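Local coordinates for EGF family domain-containing protein (Toxoplasma gondii, PDB 4Z80) that binds a RON2-like peptide and probably serves as an AMA-family surface receptor at the moving junction through which the parasite invades host cells, at residues P279-M284 with S327-V332; A94-G99 with T342-R347; G251-S256 with S334-D339; S112-W117 with M321-S326. One frame throughout, in Å; residues are numbered along the deposited sequence.

How the contacts relate
Contact 1 pairs strands 280-283 and 329-332 in the four-stranded antiparallel sheet near the centre of the chain, and the other contacts gather round it, each with its centre about 11 Å away. Contact 2 lies at the outer strand 97-98, next to 329-332, and its disulfide closes a chain loop that encloses contacts 1, 3 and 4; contact 1 is also nested within contact 3, while the segments of contact 4 alternate with those of contacts 1 and 3. Contact 3 sets helix 252-262 beside the segment that follows strand 329-332, and contact 4 joins the loops beyond the other end of that strand. Distant parts of the sequence thus converge on one sheet.

Contact 1: residues P279-M284 with S327-V332; sequences PAMFDM and SNMVYV
Asp-283 OD1 is held by two groups, Asn-328 ND2 across the contact at 3.2 Å and Ser-285 OG just beyond the strand. Asp-283 sits at the end of strand 280-283, which runs antiparallel to strand 329-332 as the two inner strands of a four-stranded antiparallel sheet, both within the AMA1 family region, of the PAN clan. The amide of Asn-328 meets the carboxylate from above its plane, 47° out of it, and the two flat groups are turned 72° against each other. With chi1 of 58°, CG of Asn-328 lies between its own backbone N and carbonyl carbon, which places the amide beside the aspartate.

Backbone bonds join Ala-280 to Val-332 and Phe-282 to Val-330 in both directions, and Met-284 N closes the end on Asn-328 O at 2.8 Å. On one face of the sheet, Met-281 and Met-329 both bend at chi2 and chi3, so their chains fold back over the strands and cross at about a right angle, with the CE methyls 3.8 Å apart. The sulfur of Met-281 lies obliquely beside the Tyr-331 ring, a Met-aromatic contact in which SD is 3.8 Å from CD2. Trp-117 packs on Met-281 on this face, while Lys-100 makes a cation-pi contact with Tyr-331. On the opposite face Ala-280, Phe-282 and Val-332 pack against helix 252-262, and Val-330 against Pro-96 and Tyr-98. At its margin, Met-284 CG reaches Val-330 CG2 at 3.7 Å.

Contact 2: residues A94-G99 with T342-R347; sequences ACPNYG and TKCPPR
A disulfide ties the segment leading into outer strand 97-98 of the central antiparallel sheet to the chain just after helix 340-343: Cys-95 SG and Cys-344 SG are bonded at 2.1 Å, with a torsion of -76° about the bond. The bridge is buried. From there the two segments run on almost side by side, their end-to-end directions 9° apart, without a direct hydrogen bond between them. A water takes that place, donating to Pro-96 O and to Pro-345 O, each at 2.8 Å, so two proline carbonyls that have no donor in the opposing segment are satisfied together.

Further along, Tyr-98 turns its ring toward Arg-347. The backbone and the first carbons of the arginine lie over one face: Arg-347 CB makes a CH-pi contact 3.8 Å from the Tyr-98 ring centroid, and Arg-347 CA sits above the rim. The guanidinium itself takes no part in this CH-pi contact, since the chain bends at chi3 and carries it onward, where Arg-347 NH1 binds Ser-327 O, just ahead of strand 329-332. Val-330 of the adjacent strand and Pro-252 of helix 252-262 also pack on Tyr-98. At the ring edge, near its plane, Tyr-98 CE2 approaches Pro-345 O to 3.5 Å.

Contact 3: residues G251-S256 with S334-D339; sequences GPFECS and SHTRPD
The ring of Phe-253 lies under Pro-338, whose CA stands over one face 3.8 Å from the ring centroid and 15° off the ring normal, a CH-pi contact offset toward the rim. CB of Pro-338 continues the overlap and comes within 3.5 Å of Phe-253 CZ. With CG anti to its backbone N (chi1 173°), the phenyl is carried from the first turn of the helix out to the loop 334-339. There Thr-336 O meets the ring edge, near its plane, 3.3 Å from CE1; this buried carbonyl has no hydrogen-bonding partner in the model. Tyr-45 adds an edge-to-face contact to the same ring.

One turn on, Ser-256 packs its CB and OG against Thr-336, with OG 3.6 Å from Thr-336 CB. Its hydroxyl folds back to donate to Phe-253 O at 2.6 Å, on a lone pair in the carbonyl plane, and chi1 of 77° puts it there. A water then donates both to Ser-256 OG and to Ser-334 O, linking helix to loop without a direct bond. Behind Pro-338, Arg-337 holds Asp-339 side-on through NE and NH2, each to its own oxygen, in a two-point salt bridge that spans Pro-338. The whole is a helix start, the first turn of 252-262 with Gly-251 at its N-cap, seated on the loop connecting strand 329-332 to helix 340-343 within the AMA1 family region, of the PAN clan.

Contact 4: residues S112-W117 with M321-S326; sequences SDMTRW and MKTAAS
Met-114 reaches across to three residues of 321-326: its SD touches Thr-323 CG2 at 3.6 Å, its CE touches Ser-326 CB at 3.5 Å, and its sulfur lies 4.0 Å from Met-321 CE. Met-114 and Thr-323 come tip to tip, whereas the two methionines slant across one another. Each methionine is extended at chi2 and bent at chi3, so the terminal methyl turns off the line of the chain; for Met-114 the turn (73°) brings CE over Ser-326. The same sulfur-methyl end of Met-321 also meets Ser-112, whose CB is 3.4 Å from Met-321 SD and whose hydroxyl approaches the methyl.

In the next shell, an Asx turn shapes the loop that presents Met-114: Asp-113 OD1 accepts from Thr-115 N at 3.0 Å, and from Arg-116 N as well. Facing it, Ser-326 OG accepts an almost straight bond from Thr-323 N (2.9 Å, 177°), and a weak one runs from Ser-326 N to Thr-323 OG1. Gly-99 O is a further hydrogen-bonding partner of Ser-326 OG. Val-101 of strand 101-104 packs on Met-114, and helix 378-387 touches Thr-323. The two surface loops therefore meet mainly through methionine sulfurs and aliphatic carbons, with no hydrogen bond between them, while polar bonds inside each loop fix its shape; their association would rest on close fit and dispersion forces.

Contact 1: residues P279-M284 with S327-V332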
loop_
_atom_site.group_PDB
_atom_site.type_symbol
_atom_site.label_atom_id
_atom_site.label_comp_id
_atom_site.label_asym_id
_atom_site.label_seq_id
_atom_site.Cartn_x
_atom_site.Cartn_y
_atom_site.Cartn_z
ATOM N N PRO A 279 0.085 -2.170 3.944
ATOM C CA PRO A 279 0.214 -1.517 2.647
ATOM C C PRO A 279 -0.118 -0.029 2.756
ATOM O O PRO A 279 -0.601 0.434 3.796
ATOM C CB PRO A 279 -0.799 -2.272 1.783
ATOM C CG PRO A 279 -1.869 -2.656 2.717
ATOM C CD PRO A 279 -1.187 -2.906 4.057
ATOM N N ALA A 280 0.149 0.718 1.693
ATOM C CA ALA A 280 -0.052 2.155 1.710
ATOM C C ALA A 280 -0.437 2.674 0.340
ATOM O O ALA A 280 -0.171 2.038 -0.681
ATOM C CB ALA A 280 1.214 2.863 2.206
ATOM N N MET A 281 -1.081 3.837 0.340
ATOM C CA MET A 281 -1.362 4.600 -0.866
ATOM C C MET A 281 -0.453 5.821 -0.938
ATOM O O MET A 281 -0.391 6.595 0.011
ATOM C CB MET A 281 -2.815 5.058 -0.880
ATOM C CG MET A 281 -3.839 3.939 -0.906
ATOM S SD MET A 281 -3.697 2.860 -2.353
ATOM C CE MET A 281 -3.838 4.057 -3.670
ATOM N N PHE A 282 0.247 5.984 -2.054
ATOM C CA PHE A 282 1.026 7.188 -2.313
ATOM C C PHE A 282 0.366 8.000 -3.410
ATOM O O PHE A 282 -0.078 7.451 -4.413
ATOM C CB PHE A 282 2.454 6.826 -2.701
ATOM C CG PHE A 282 3.362 8.014 -2.846
ATOM C CD1 PHE A 282 3.768 8.724 -1.729
ATOM C CD2 PHE A 282 3.822 8.406 -4.092
ATOM C CE1 PHE A 282 4.608 9.818 -1.850
ATOM C CE2 PHE A 282 4.670 9.504 -4.222
ATOM C CZ PHE A 282 5.061 10.206 -3.096
ATOM N N ASP A 283 0.281 9.312 -3.199
ATOM C CA ASP A 283 -0.266 10.229 -4.185
ATOM C C ASP A 283 0.890 10.986 -4.852
ATOM O O ASP A 283 1.554 11.806 -4.208
ATOM C CB ASP A 283 -1.254 11.179 -3.506
ATOM C CG ASP A 283 -2.032 12.039 -4.488
ATOM O OD1 ASP A 283 -1.491 12.397 -5.554
ATOM O OD2 ASP A 283 -3.197 12.375 -4.181
ATOM N N MET A 284 1.138 10.690 -6.129
ATOM C CA MET A 284 2.265 11.273 -6.863
ATOM C C MET A 284 2.146 12.781 -6.987
ATOM O O MET A 284 3.154 13.472 -7.135
ATOM C CB MET A 284 2.374 10.679 -8.272
ATOM C CG MET A 284 2.617 9.184 -8.337
ATOM S SD MET A 284 4.268 8.661 -7.846
ATOM C CE MET A 284 5.251 9.383 -9.161
ATOM N N SER A 327 -4.679 7.765 -11.914
ATOM C CA SER A 327 -3.296 7.577 -12.338
ATOM C C SER A 327 -2.257 8.295 -11.487
ATOM O O SER A 327 -1.063 8.084 -11.680
ATOM C CB SER A 327 -3.124 8.011 -13.786
ATOM O OG SER A 327 -3.908 7.205 -14.647
ATOM N N ASN A 328 -2.702 9.133 -10.559
ATOM C CA ASN A 328 -1.802 9.758 -9.599
ATOM C C ASN A 328 -1.566 8.895 -8.359
ATOM O O ASN A 328 -0.659 9.160 -7.573
ATOM C CB ASN A 328 -2.358 11.114 -9.171
ATOM C CG ASN A 328 -3.758 11.012 -8.556
ATOM O OD1 ASN A 328 -4.648 10.330 -9.088
ATOM N ND2 ASN A 328 -3.955 11.687 -7.427
ATOM N N MET A 329 -2.386 7.858 -8.186
ATOM C CA MET A 329 -2.330 7.015 -6.999
ATOM C C MET A 329 -1.459 5.795 -7.228
ATOM O O MET A 329 -1.342 5.301 -8.348
ATOM C CB MET A 329 -3.736 6.571 -6.592
ATOM C CG MET A 329 -4.694 7.701 -6.262
ATOM S SD MET A 329 -4.028 8.912 -5.090
ATOM C CE MET A 329 -3.621 7.864 -3.707
ATOM N N VAL A 330 -0.838 5.333 -6.148
ATOM C CA VAL A 330 0.047 4.180 -6.188
ATOM C C VAL A 330 -0.237 3.291 -4.990
ATOM O O VAL A 330 -0.206 3.755 -3.855
ATOM C CB VAL A 330 1.539 4.588 -6.159
ATOM C CG1 VAL A 330 2.414 3.450 -6.602
ATOM C CG2 VAL A 330 1.803 5.822 -7.021
ATOM N N TYR A 331 -0.508 2.016 -5.250
ATOM C CA TYR A 331 -0.650 1.014 -4.206
ATOM C C TYR A 331 0.726 0.426 -3.921
ATOM O O TYR A 331 1.360 -0.148 -4.794
ATOM C CB TYR A 331 -1.649 -0.077 -4.629
ATOM C CG TYR A 331 -2.001 -1.070 -3.531
ATOM C CD1 TYR A 331 -1.238 -2.217 -3.331
ATOM C CD2 TYR A 331 -3.090 -0.854 -2.695
ATOM C CE1 TYR A 331 -1.558 -3.126 -2.323
ATOM C CE2 TYR A 331 -3.414 -1.755 -1.689
ATOM C CZ TYR A 331 -2.644 -2.882 -1.508
ATOM O OH TYR A 331 -2.969 -3.768 -0.495
ATOM N N VAL A 332 1.172 0.591 -2.682
ATOM C CA VAL A 332 2.529 0.274 -2.269
ATOM C C VAL A 332 2.504 -0.726 -1.127
ATOM O O VAL A 332 1.887 -0.461 -0.105
ATOM C CB VAL A 332 3.245 1.562 -1.803
ATOM C CG1 VAL A 332 4.619 1.273 -1.261
ATOM C CG2 VAL A 332 3.308 2.567 -2.954
#

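Contact 2: residues A94-G99 with T342-R347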
loop_
_atom_site.group_PDB
_atom_site.type_symbol
_atom_site.label_atom_id
_atom_site.label_comp_id
_atom_site.label_asym_id
_atom_site.label_seq_id
_atom_site.Cartn_x
_atom_site.Cartn_y
_atom_site.Cartn_z
ATOM N N ALA A 94 6.585 -6.660 -4.686
ATOM C CA ALA A 94 7.688 -5.706 -4.543
ATOM C C ALA A 94 7.599 -4.454 -5.413
ATOM O O ALA A 94 8.243 -3.459 -5.092
ATOM C CB ALA A 94 9.005 -6.405 -4.819
ATOM N N CYS A 95 6.838 -4.494 -6.502
ATOM C CA CYS A 95 6.720 -3.337 -7.394
ATOM C C CYS A 95 5.539 -2.459 -7.018
ATOM O O CYS A 95 4.443 -2.963 -6.797
ATOM C CB CYS A 95 6.562 -3.777 -8.849
ATOM S SG CYS A 95 8.008 -4.612 -9.533
ATOM N N PRO A 96 5.742 -1.131 -6.987
ATOM C CA PRO A 96 4.604 -0.225 -6.851
ATOM C C PRO A 96 3.600 -0.427 -7.981
ATOM O O PRO A 96 3.984 -0.645 -9.134
ATOM C CB PRO A 96 5.243 1.163 -6.929
ATOM C CG PRO A 96 6.657 0.948 -6.544
ATOM C CD PRO A 96 7.021 -0.401 -7.047
ATOM N N ASN A 97 2.319 -0.358 -7.640
ATOM C CA ASN A 97 1.267 -0.648 -8.599
ATOM C C ASN A 97 0.537 0.641 -8.926
ATOM O O ASN A 97 -0.272 1.127 -8.147
ATOM C CB ASN A 97 0.323 -1.707 -8.035
ATOM C CG ASN A 97 -0.491 -2.384 -9.102
ATOM O OD1 ASN A 97 -0.797 -1.800 -10.135
ATOM N ND2 ASN A 97 -0.854 -3.641 -8.856
ATOM N N TYR A 98 0.883 1.220 -10.067
ATOM C CA TYR A 98 0.385 2.543 -10.414
ATOM C C TYR A 98 -1.069 2.514 -10.870
ATOM O O TYR A 98 -1.462 1.717 -11.734
ATOM C CB TYR A 98 1.284 3.173 -11.484
ATOM C CG TYR A 98 2.692 3.399 -10.971
ATOM C CD1 TYR A 98 2.985 4.489 -10.168
ATOM C CD2 TYR A 98 3.721 2.512 -11.272
ATOM C CE1 TYR A 98 4.261 4.696 -9.679
ATOM C CE2 TYR A 98 5.001 2.718 -10.787
ATOM C CZ TYR A 98 5.258 3.810 -9.991
ATOM O OH TYR A 98 6.532 4.008 -9.509
ATOM N N GLY A 99 -1.862 3.386 -10.269
ATOM C CA GLY A 99 -3.268 3.526 -10.585
ATOM C C GLY A 99 -4.172 2.680 -9.708
ATOM O O GLY A 99 -5.380 2.899 -9.681
ATOM N N THR A 342 14.441 0.379 -11.653
ATOM C CA THR A 342 15.121 -0.387 -12.692
ATOM C C THR A 342 14.622 -1.822 -12.779
ATOM O O THR A 342 15.023 -2.555 -13.674
ATOM C CB THR A 342 16.657 -0.418 -12.477
ATOM O OG1 THR A 342 16.967 -0.965 -11.189
ATOM C CG2 THR A 342 17.235 0.982 -12.590
ATOM N N LYS A 343 13.740 -2.212 -11.861
ATOM C CA LYS A 343 13.243 -3.589 -11.789
ATOM C C LYS A 343 11.745 -3.698 -12.054
ATOM O O LYS A 343 11.227 -4.808 -12.233
ATOM C CB LYS A 343 13.557 -4.200 -10.418
ATOM C CG LYS A 343 15.020 -4.550 -10.213
ATOM C CD LYS A 343 15.407 -5.799 -10.997
ATOM C CE LYS A 343 16.852 -6.174 -10.786
ATOM N NZ LYS A 343 17.193 -7.398 -11.569
ATOM N N CYS A 344 11.057 -2.560 -12.076
ATOM C CA CYS A 344 9.596 -2.523 -12.187
ATOM C C CYS A 344 9.151 -1.531 -13.249
ATOM O O CYS A 344 9.893 -0.609 -13.582
ATOM C CB CYS A 344 8.961 -2.138 -10.851
ATOM S SG CYS A 344 9.448 -3.150 -9.468
ATOM N N PRO A 345 7.924 -1.695 -13.768
ATOM C CA PRO A 345 7.463 -0.748 -14.783
ATOM C C PRO A 345 7.206 0.647 -14.220
ATOM O O PRO A 345 6.869 0.803 -13.043
ATOM C CB PRO A 345 6.155 -1.379 -15.289
ATOM C CG PRO A 345 6.223 -2.800 -14.864
ATOM C CD PRO A 345 6.968 -2.805 -13.585
ATOM N N PRO A 346 7.354 1.667 -15.064
ATOM C CA PRO A 346 7.036 3.037 -14.665
ATOM C C PRO A 346 5.529 3.274 -14.626
ATOM O O PRO A 346 4.736 2.422 -15.033
ATOM C CB PRO A 346 7.699 3.862 -15.761
ATOM C CG PRO A 346 7.536 3.005 -16.966
ATOM C CD PRO A 346 7.755 1.598 -16.480
ATOM N N ARG A 347 5.147 4.440 -14.135
ATOM C CA ARG A 347 3.750 4.808 -13.994
ATOM C C ARG A 347 3.022 4.914 -15.319
ATOM O O ARG A 347 1.884 4.466 -15.447
ATOM C CB ARG A 347 3.653 6.138 -13.248
ATOM C CG ARG A 347 2.249 6.637 -13.016
ATOM C CD ARG A 347 2.270 7.892 -12.177
ATOM N NE ARG A 347 2.718 9.017 -12.977
ATOM C CZ ARG A 347 1.928 9.964 -13.471
ATOM N NH1 ARG A 347 0.623 9.963 -13.238
ATOM N NH2 ARG A 347 2.458 10.932 -14.199
HETATM O O HOH W 1 6.404 -0.397 -10.563
#

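Contact 3: residues G251-S256 with S334-D339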
loop_
_atom_site.group_PDB
_atom_site.type_symbol
_atom_site.label_atom_id
_atom_site.label_comp_id
_atom_site.label_asym_id
_atom_site.label_seq_id
_atom_site.Cartn_x
_atom_site.Cartn_y
_atom_site.Cartn_z
ATOM N N GLY A 251 8.716 9.488 -2.782
ATOM C CA GLY A 251 8.247 8.554 -3.788
ATOM C C GLY A 251 7.655 7.323 -3.145
ATOM O O GLY A 251 7.658 7.197 -1.927
ATOM N N PRO A 252 7.143 6.402 -3.970
ATOM C CA PRO A 252 6.476 5.218 -3.418
ATOM C C PRO A 252 7.372 4.359 -2.529
ATOM O O PRO A 252 6.867 3.817 -1.552
ATOM C CB PRO A 252 6.027 4.443 -4.663
ATOM C CG PRO A 252 6.650 5.107 -5.834
ATOM C CD PRO A 252 6.996 6.502 -5.430
ATOM N N PHE A 253 8.661 4.217 -2.824
ATOM C CA PHE A 253 9.494 3.394 -1.955
ATOM C C PHE A 253 9.649 4.025 -0.570
ATOM O O PHE A 253 9.606 3.330 0.446
ATOM C CB PHE A 253 10.872 3.142 -2.560
ATOM C CG PHE A 253 11.805 2.439 -1.616
ATOM C CD1 PHE A 253 11.562 1.131 -1.225
ATOM C CD2 PHE A 253 12.897 3.101 -1.077
ATOM C CE1 PHE A 253 12.394 0.493 -0.339
ATOM C CE2 PHE A 253 13.739 2.464 -0.192
ATOM C CZ PHE A 253 13.490 1.159 0.184
ATOM N N GLU A 254 9.831 5.340 -0.519
ATOM C CA GLU A 254 9.928 6.013 0.765
ATOM C C GLU A 254 8.630 5.848 1.562
ATOM O O GLU A 254 8.651 5.719 2.780
ATOM C CB GLU A 254 10.269 7.485 0.558
ATOM C CG GLU A 254 11.702 7.711 0.056
ATOM C CD GLU A 254 11.896 7.400 -1.425
ATOM O OE1 GLU A 254 10.897 7.299 -2.170
ATOM O OE2 GLU A 254 13.065 7.258 -1.848
ATOM N N CYS A 255 7.502 5.808 0.861
ATOM C CA CYS A 255 6.221 5.571 1.514
ATOM C C CYS A 255 6.206 4.179 2.157
ATOM O O CYS A 255 5.720 4.015 3.279
ATOM C CB CYS A 255 5.091 5.735 0.496
ATOM S SG CYS A 255 3.427 5.622 1.184
ATOM N N SER A 256 6.756 3.177 1.470
ATOM C CA SER A 256 6.833 1.825 2.044
ATOM C C SER A 256 7.685 1.806 3.323
ATOM O O SER A 256 7.405 1.033 4.242
ATOM C CB SER A 256 7.382 0.812 1.024
ATOM O OG SER A 256 8.794 0.894 0.859
ATOM N N SER A 334 4.420 -2.909 1.974
ATOM C CA SER A 334 5.446 -2.616 2.966
ATOM C C SER A 334 6.802 -3.105 2.483
ATOM O O SER A 334 7.842 -2.547 2.844
ATOM C CB SER A 334 5.068 -3.269 4.297
ATOM O OG SER A 334 5.868 -2.805 5.374
ATOM N N HIS A 335 6.785 -4.140 1.651
ATOM C CA HIS A 335 8.000 -4.755 1.141
ATOM C C HIS A 335 8.233 -4.374 -0.324
ATOM O O HIS A 335 8.335 -5.224 -1.206
ATOM C CB HIS A 335 7.919 -6.273 1.315
ATOM C CG HIS A 335 7.885 -6.718 2.748
ATOM N ND1 HIS A 335 6.734 -7.155 3.370
ATOM C CD2 HIS A 335 8.870 -6.803 3.676
ATOM C CE1 HIS A 335 7.012 -7.488 4.621
ATOM N NE2 HIS A 335 8.301 -7.278 4.832
ATOM N N THR A 336 8.316 -3.075 -0.570
ATOM C CA THR A 336 8.636 -2.562 -1.890
ATOM C C THR A 336 10.148 -2.637 -2.106
ATOM O O THR A 336 10.915 -2.309 -1.197
ATOM C CB THR A 336 8.133 -1.120 -2.032
ATOM O OG1 THR A 336 6.697 -1.114 -1.969
ATOM C CG2 THR A 336 8.572 -0.492 -3.344
ATOM N N ARG A 337 10.583 -3.057 -3.291
ATOM C CA ARG A 337 12.012 -3.235 -3.540
ATOM C C ARG A 337 12.649 -1.869 -3.836
ATOM O O ARG A 337 12.075 -1.041 -4.538
ATOM C CB ARG A 337 12.264 -4.249 -4.672
ATOM C CG ARG A 337 11.613 -3.966 -6.035
ATOM C CD ARG A 337 11.805 -5.150 -6.987
ATOM N NE ARG A 337 13.223 -5.499 -7.104
ATOM C CZ ARG A 337 13.703 -6.697 -7.422
ATOM N NH1 ARG A 337 12.899 -7.721 -7.686
ATOM N NH2 ARG A 337 15.015 -6.870 -7.480
ATOM N N PRO A 338 13.827 -1.622 -3.252
ATOM C CA PRO A 338 14.443 -0.294 -3.330
ATOM C C PRO A 338 15.022 0.010 -4.706
ATOM O O PRO A 338 15.332 1.169 -5.004
ATOM C CB PRO A 338 15.546 -0.364 -2.264
ATOM C CG PRO A 338 15.875 -1.789 -2.151
ATOM C CD PRO A 338 14.582 -2.529 -2.375
ATOM N N ASP A 339 15.149 -1.023 -5.532
ATOM C CA ASP A 339 15.629 -0.882 -6.904
ATOM C C ASP A 339 14.453 -0.873 -7.891
ATOM O O ASP A 339 14.615 -1.218 -9.053
ATOM C CB ASP A 339 16.611 -2.015 -7.253
ATOM C CG ASP A 339 16.051 -3.396 -6.943
ATOM O OD1 ASP A 339 14.896 -3.482 -6.472
ATOM O OD2 ASP A 339 16.759 -4.393 -7.179
HETATM O O HOH W 2 10.067 -0.495 3.022
#

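Contact 4: residues S112-W117 with M321-S326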
loop_
_atom_site.group_PDB
_atom_site.type_symbol
_atom_site.label_atom_id
_atom_site.label_comp_id
_atom_site.label_asym_id
_atom_site.label_seq_id
_atom_site.Cartn_x
_atom_site.Cartn_y
_atom_site.Cartn_z
ATOM N N SER A 112 -19.113 1.811 -7.912
ATOM C CA SER A 112 -17.823 1.864 -7.259
ATOM C C SER A 112 -17.539 3.260 -6.739
ATOM O O SER A 112 -17.925 4.263 -7.348
ATOM C CB SER A 112 -16.716 1.418 -8.205
ATOM O OG SER A 112 -16.675 2.225 -9.365
ATOM N N ASP A 113 -16.863 3.293 -5.599
ATOM C CA ASP A 113 -16.469 4.529 -4.929
ATOM C C ASP A 113 -14.964 4.454 -4.710
ATOM O O ASP A 113 -14.496 3.651 -3.904
ATOM C CB ASP A 113 -17.220 4.678 -3.609
ATOM C CG ASP A 113 -16.909 5.975 -2.889
ATOM O OD1 ASP A 113 -15.831 6.564 -3.121
ATOM O OD2 ASP A 113 -17.750 6.399 -2.070
ATOM N N MET A 114 -14.213 5.281 -5.431
ATOM C CA MET A 114 -12.765 5.192 -5.396
ATOM C C MET A 114 -12.103 6.188 -4.436
ATOM O O MET A 114 -10.879 6.296 -4.428
ATOM C CB MET A 114 -12.215 5.357 -6.811
ATOM C CG MET A 114 -12.375 4.039 -7.594
ATOM S SD MET A 114 -11.888 4.129 -9.294
ATOM C CE MET A 114 -10.102 4.194 -9.119
ATOM N N THR A 115 -12.894 6.877 -3.614
ATOM C CA THR A 115 -12.328 7.754 -2.578
ATOM C C THR A 115 -12.745 7.355 -1.159
ATOM O O THR A 115 -12.212 7.870 -0.174
ATOM C CB THR A 115 -12.711 9.239 -2.800
ATOM O OG1 THR A 115 -14.128 9.398 -2.750
ATOM C CG2 THR A 115 -12.181 9.741 -4.143
ATOM N N ARG A 116 -13.689 6.431 -1.046
ATOM C CA ARG A 116 -14.138 5.942 0.245
ATOM C C ARG A 116 -12.982 5.393 1.097
ATOM O O ARG A 116 -13.013 5.496 2.326
ATOM C CB ARG A 116 -15.222 4.873 0.024
ATOM C CG ARG A 116 -15.699 4.156 1.256
ATOM C CD ARG A 116 -16.558 5.013 2.184
ATOM N NE ARG A 116 -17.064 4.096 3.190
ATOM C CZ ARG A 116 -18.185 3.388 3.090
ATOM N NH1 ARG A 116 -19.022 3.567 2.071
ATOM N NH2 ARG A 116 -18.479 2.522 4.039
ATOM N N TRP A 117 -11.965 4.823 0.451
ATOM C CA TRP A 117 -10.844 4.220 1.171
ATOM C C TRP A 117 -10.149 5.200 2.115
ATOM O O TRP A 117 -9.509 4.777 3.072
ATOM C CB TRP A 117 -9.813 3.637 0.187
ATOM C CG TRP A 117 -9.050 4.665 -0.600
ATOM C CD1 TRP A 117 -9.364 5.148 -1.830
ATOM C CD2 TRP A 117 -7.850 5.345 -0.194
ATOM N NE1 TRP A 117 -8.435 6.088 -2.223
ATOM C CE2 TRP A 117 -7.494 6.222 -1.235
ATOM C CE3 TRP A 117 -7.038 5.279 0.941
ATOM C CZ2 TRP A 117 -6.363 7.041 -1.171
ATOM C CZ3 TRP A 117 -5.915 6.098 1.002
ATOM C CH2 TRP A 117 -5.591 6.961 -0.044
ATOM N N MET A 321 -9.241 -1.280 -8.448
ATOM C CA MET A 321 -9.656 -0.636 -9.683
ATOM C C MET A 321 -8.599 0.341 -10.148
ATOM O O MET A 321 -7.918 0.965 -9.334
ATOM C CB MET A 321 -10.980 0.121 -9.521
ATOM C CG MET A 321 -12.212 -0.740 -9.363
ATOM S SD MET A 321 -13.705 0.273 -9.241
ATOM C CE MET A 321 -13.778 1.012 -10.861
ATOM N N LYS A 322 -8.471 0.465 -11.462
ATOM C CA LYS A 322 -7.711 1.546 -12.080
ATOM C C LYS A 322 -8.605 2.306 -13.032
ATOM O O LYS A 322 -9.385 1.703 -13.762
ATOM C CB LYS A 322 -6.509 1.017 -12.852
ATOM C CG LYS A 322 -5.518 0.252 -12.016
ATOM C CD LYS A 322 -4.245 -0.088 -12.778
ATOM C CE LYS A 322 -3.290 -0.837 -11.904
ATOM N NZ LYS A 322 -2.013 -1.138 -12.607
ATOM N N THR A 323 -8.465 3.629 -13.048
ATOM C CA THR A 323 -9.155 4.473 -14.017
ATOM C C THR A 323 -8.165 5.520 -14.484
ATOM O O THR A 323 -7.126 5.704 -13.857
ATOM C CB THR A 323 -10.384 5.170 -13.420
ATOM O OG1 THR A 323 -9.965 6.037 -12.360
ATOM C CG2 THR A 323 -11.367 4.154 -12.896
ATOM N N ALA A 324 -8.475 6.219 -15.573
ATOM C CA ALA A 324 -7.592 7.287 -16.004
ATOM C C ALA A 324 -7.362 8.259 -14.845
ATOM O O ALA A 324 -6.231 8.682 -14.582
ATOM C CB ALA A 324 -8.165 8.011 -17.203
ATOM N N ALA A 325 -8.435 8.583 -14.132
ATOM C CA ALA A 325 -8.374 9.564 -13.053
ATOM C C ALA A 325 -7.579 9.082 -11.832
ATOM O O ALA A 325 -7.120 9.900 -11.042
ATOM C CB ALA A 325 -9.776 9.955 -12.630
ATOM N N SER A 326 -7.408 7.773 -11.669
ATOM C CA SER A 326 -6.647 7.262 -10.525
ATOM C C SER A 326 -5.136 7.205 -10.795
ATOM O O SER A 326 -4.394 6.677 -9.980
ATOM C CB SER A 326 -7.161 5.869 -10.116
ATOM O OG SER A 326 -6.746 4.850 -11.000
#